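Local coordinates for probable FAD-dependent oxidoreductase PA4991 (Pseudomonas aeruginosa PAO1, PDB 5EZ7), which probably acts as an FAD-dependent oxidoreductase whose physiological substrate is unknown, and is essential for the bacterium's growth in cystic fibrosis sputum, at residues A[4-9]-A[373-378]. Numbering follows the deposited sequence.
Sequences QALSTD and ALPQLP
L6 sends its two methyls to different residues of the loop 373-378: CD2 packs on P375, while CD1 faces L374 and L377. The site lies in the FAD-binding, Rossmann-type part of this DAO-family enzyme, where the short edge strand 6-7 leads into strand 10-13 and the loop follows helix 350-364. The closest approach is L6 CD2 to P375 CD, 3.6 Å, with CG of the same ring slightly farther off. The other branch of the leucine meets L374 methyl to methyl, CD1 to CD2 at 4.0 Å, the two side chains lying nearly perpendicular; L377 adds its CD2 at 4.2 Å from L6 CD1. T8 contributes more loosely, its CG2 4.4 Å from CD2 of L374.

At the outer end, Q4 reaches over the proline. With CG anti to the backbone N (chi1 -171°) and the chain extended beyond it, the amide presents its flat face to the CB–CG–CD side of P375, with NE2 3.8 Å from P375 CG and OE1 3.8 Å from P375 CB. This is van der Waals contact, and no hydrogen bond joins the two segments directly.

Behind this layer, strand 195-198 runs parallel to 6-7 and bonds to the backbone of L6, while its R195 and I197 touch the L6 side chain. V34 of strand 33-37 lies against both T8 and L374, and L173 of strand 172-174 against L377, so the contact sits between the small four-stranded sheet, whose outermost strand is 6-7, and the Rossmann-type sheet. The FAD is about 14 Å from the L377 side chain. Earlier in the same loop, H371 probably helps hold it against the strand: it bonds through ND1 to S7 OG and through NE2 to D9 OD1, an oxygen that also takes hydrogen bonds from S369 N and Q200 NE2.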
ATOM      1  N   GLN A   4     -26.449  -8.162 -16.322  1.00 56.59           N
ATOM      2  CA  GLN A   4     -25.828  -9.132 -17.247  1.00 54.61           C
ATOM      3  C   GLN A   4     -24.804 -10.002 -16.510  1.00 51.01           C
ATOM      4  O   GLN A   4     -23.866  -9.473 -15.871  1.00 49.70           O
ATOM      5  CB  GLN A   4     -25.149  -8.373 -18.388  1.00 54.60           C
ATOM      6  CG  GLN A   4     -24.641  -9.212 -19.555  1.00 56.03           C
ATOM      7  CD  GLN A   4     -23.966  -8.338 -20.626  1.00 57.59           C
ATOM      8  OE1 GLN A   4     -24.448  -7.254 -20.975  1.00 59.14           O
ATOM      9  NE2 GLN A   4     -22.829  -8.795 -21.125  1.00 57.77           N
ATOM     10  N   ALA A   5     -24.982 -11.315 -16.563  1.00 47.72           N
ATOM     11  CA  ALA A   5     -24.066 -12.199 -15.844  1.00 45.75           C
ATOM     12  C   ALA A   5     -22.654 -12.137 -16.430  1.00 43.24           C
ATOM     13  O   ALA A   5     -22.491 -11.907 -17.622  1.00 44.49           O
ATOM     14  CB  ALA A   5     -24.577 -13.624 -15.864  1.00 46.43           C
ATOM     15  N   LEU A   6     -21.641 -12.328 -15.593  1.00 40.43           N
ATOM     16  CA  LEU A   6     -20.264 -12.274 -16.051  1.00 39.21           C
ATOM     17  C   LEU A   6     -19.537 -13.572 -15.783  1.00 38.42           C
ATOM     18  O   LEU A   6     -19.915 -14.340 -14.917  1.00 37.84           O
ATOM     19  CB  LEU A   6     -19.487 -11.153 -15.371  1.00 38.32           C
ATOM     20  CG  LEU A   6     -20.025  -9.712 -15.403  1.00 39.12           C
ATOM     21  CD1 LEU A   6     -18.976  -8.759 -14.833  1.00 38.05           C
ATOM     22  CD2 LEU A   6     -20.428  -9.259 -16.797  1.00 41.15           C
ATOM     23  N   SER A   7     -18.444 -13.750 -16.511  1.00 38.44           N
ATOM     24  CA  SER A   7     -17.619 -14.940 -16.466  1.00 38.90           C
ATOM     25  C   SER A   7     -16.166 -14.471 -16.661  1.00 36.83           C
ATOM     26  O   SER A   7     -15.907 -13.717 -17.595  1.00 37.21           O
ATOM     27  CB  SER A   7     -18.111 -15.854 -17.598  1.00 41.48           C
ATOM     28  OG  SER A   7     -17.225 -16.880 -17.915  1.00 43.21           O
ATOM     29  N   THR A   8     -15.259 -14.828 -15.750  1.00 33.64           N
ATOM     30  CA  THR A   8     -13.815 -14.609 -15.923  1.00 32.49           C
ATOM     31  C   THR A   8     -13.027 -15.766 -15.334  1.00 30.98           C
ATOM     32  O   THR A   8     -13.606 -16.765 -14.895  1.00 30.81           O
ATOM     33  CB  THR A   8     -13.265 -13.294 -15.241  1.00 32.91           C
ATOM     34  OG1 THR A   8     -13.772 -13.172 -13.891  1.00 33.12           O
ATOM     35  CG2 THR A   8     -13.536 -12.083 -16.115  1.00 34.58           C
ATOM     36  N   ASP A   9     -11.699 -15.599 -15.312  1.00 29.36           N
ATOM     37  CA  ASP A   9     -10.809 -16.529 -14.682  1.00 28.58           C
ATOM     38  C   ASP A   9     -10.637 -16.235 -13.213  1.00 26.92           C
ATOM     39  O   ASP A   9     -10.860 -17.129 -12.424  1.00 25.73           O
ATOM     40  CB  ASP A   9      -9.460 -16.557 -15.409  1.00 28.81           C
ATOM     41  CG  ASP A   9      -9.602 -16.969 -16.902  1.00 30.15           C
ATOM     42  OD1 ASP A   9     -10.378 -17.920 -17.224  1.00 29.25           O
ATOM     43  OD2 ASP A   9      -8.946 -16.304 -17.733  1.00 30.60           O
ATOM     44  N   ALA A 373     -16.482 -10.936 -23.871  1.00 47.60           N
ATOM     45  CA  ALA A 373     -15.971  -9.622 -23.464  1.00 46.61           C
ATOM     46  C   ALA A 373     -16.833  -9.019 -22.344  1.00 45.74           C
ATOM     47  O   ALA A 373     -18.043  -9.252 -22.262  1.00 45.30           O
ATOM     48  CB  ALA A 373     -15.921  -8.686 -24.662  1.00 47.71           C
ATOM     49  N   LEU A 374     -16.202  -8.273 -21.456  1.00 45.03           N
ATOM     50  CA  LEU A 374     -16.958  -7.607 -20.394  1.00 45.48           C
ATOM     51  C   LEU A 374     -17.790  -6.487 -21.015  1.00 46.90           C
ATOM     52  O   LEU A 374     -17.311  -5.837 -21.941  1.00 45.60           O
ATOM     53  CB  LEU A 374     -16.006  -7.036 -19.341  1.00 43.65           C
ATOM     54  CG  LEU A 374     -15.219  -8.137 -18.591  1.00 43.02           C
ATOM     55  CD1 LEU A 374     -14.023  -7.595 -17.824  1.00 41.46           C
ATOM     56  CD2 LEU A 374     -16.128  -8.951 -17.674  1.00 43.16           C
ATOM     57  N   PRO A 375     -19.027  -6.262 -20.513  1.00 49.77           N
ATOM     58  CA  PRO A 375     -19.783  -5.066 -20.957  1.00 52.69           C
ATOM     59  C   PRO A 375     -19.197  -3.816 -20.304  1.00 52.67           C
ATOM     60  O   PRO A 375     -18.144  -3.881 -19.688  1.00 50.46           O
ATOM     61  CB  PRO A 375     -21.208  -5.334 -20.429  1.00 53.02           C
ATOM     62  CG  PRO A 375     -20.977  -6.126 -19.177  1.00 51.43           C
ATOM     63  CD  PRO A 375     -19.789  -7.027 -19.495  1.00 50.19           C
ATOM     64  N   GLN A 376     -19.874  -2.690 -20.453  1.00 56.68           N
ATOM     65  CA  GLN A 376     -19.565  -1.507 -19.661  1.00 58.65           C
ATOM     66  C   GLN A 376     -20.016  -1.774 -18.237  1.00 55.07           C
ATOM     67  O   GLN A 376     -21.089  -2.349 -17.993  1.00 56.82           O
ATOM     68  CB  GLN A 376     -20.268  -0.249 -20.187  1.00 64.51           C
ATOM     69  CG  GLN A 376     -19.911   0.188 -21.621  1.00 69.70           C
ATOM     70  CD  GLN A 376     -18.569   0.904 -21.739  1.00 70.04           C
ATOM     71  OE1 GLN A 376     -18.504   2.097 -22.080  1.00 69.88           O
ATOM     72  NE2 GLN A 376     -17.486   0.169 -21.479  1.00 69.25           N
ATOM     73  N   LEU A 377     -19.171  -1.372 -17.305  1.00 50.88           N
ATOM     74  CA  LEU A 377     -19.391  -1.603 -15.883  1.00 48.61           C
ATOM     75  C   LEU A 377     -19.230  -0.299 -15.129  1.00 45.27           C
ATOM     76  O   LEU A 377     -18.445   0.522 -15.554  1.00 42.94           O
ATOM     77  CB  LEU A 377     -18.376  -2.632 -15.374  1.00 46.96           C
ATOM     78  CG  LEU A 377     -18.513  -4.021 -16.021  1.00 47.48           C
ATOM     79  CD1 LEU A 377     -17.365  -4.924 -15.600  1.00 47.81           C
ATOM     80  CD2 LEU A 377     -19.832  -4.709 -15.692  1.00 47.93           C
ATOM     81  N   PRO A 378     -20.001  -0.100 -14.034  1.00 44.48           N
ATOM     82  CA  PRO A 378     -19.739   1.059 -13.186  1.00 43.11           C
ATOM     83  C   PRO A 378     -18.316   0.961 -12.569  1.00 42.06           C
ATOM     84  O   PRO A 378     -17.850  -0.122 -12.227  1.00 39.36           O
ATOM     85  CB  PRO A 378     -20.853   1.004 -12.133  1.00 43.47           C
ATOM     86  CG  PRO A 378     -21.410  -0.378 -12.181  1.00 43.65           C
ATOM     87  CD  PRO A 378     -21.182  -0.870 -13.577  1.00 44.39           C
TER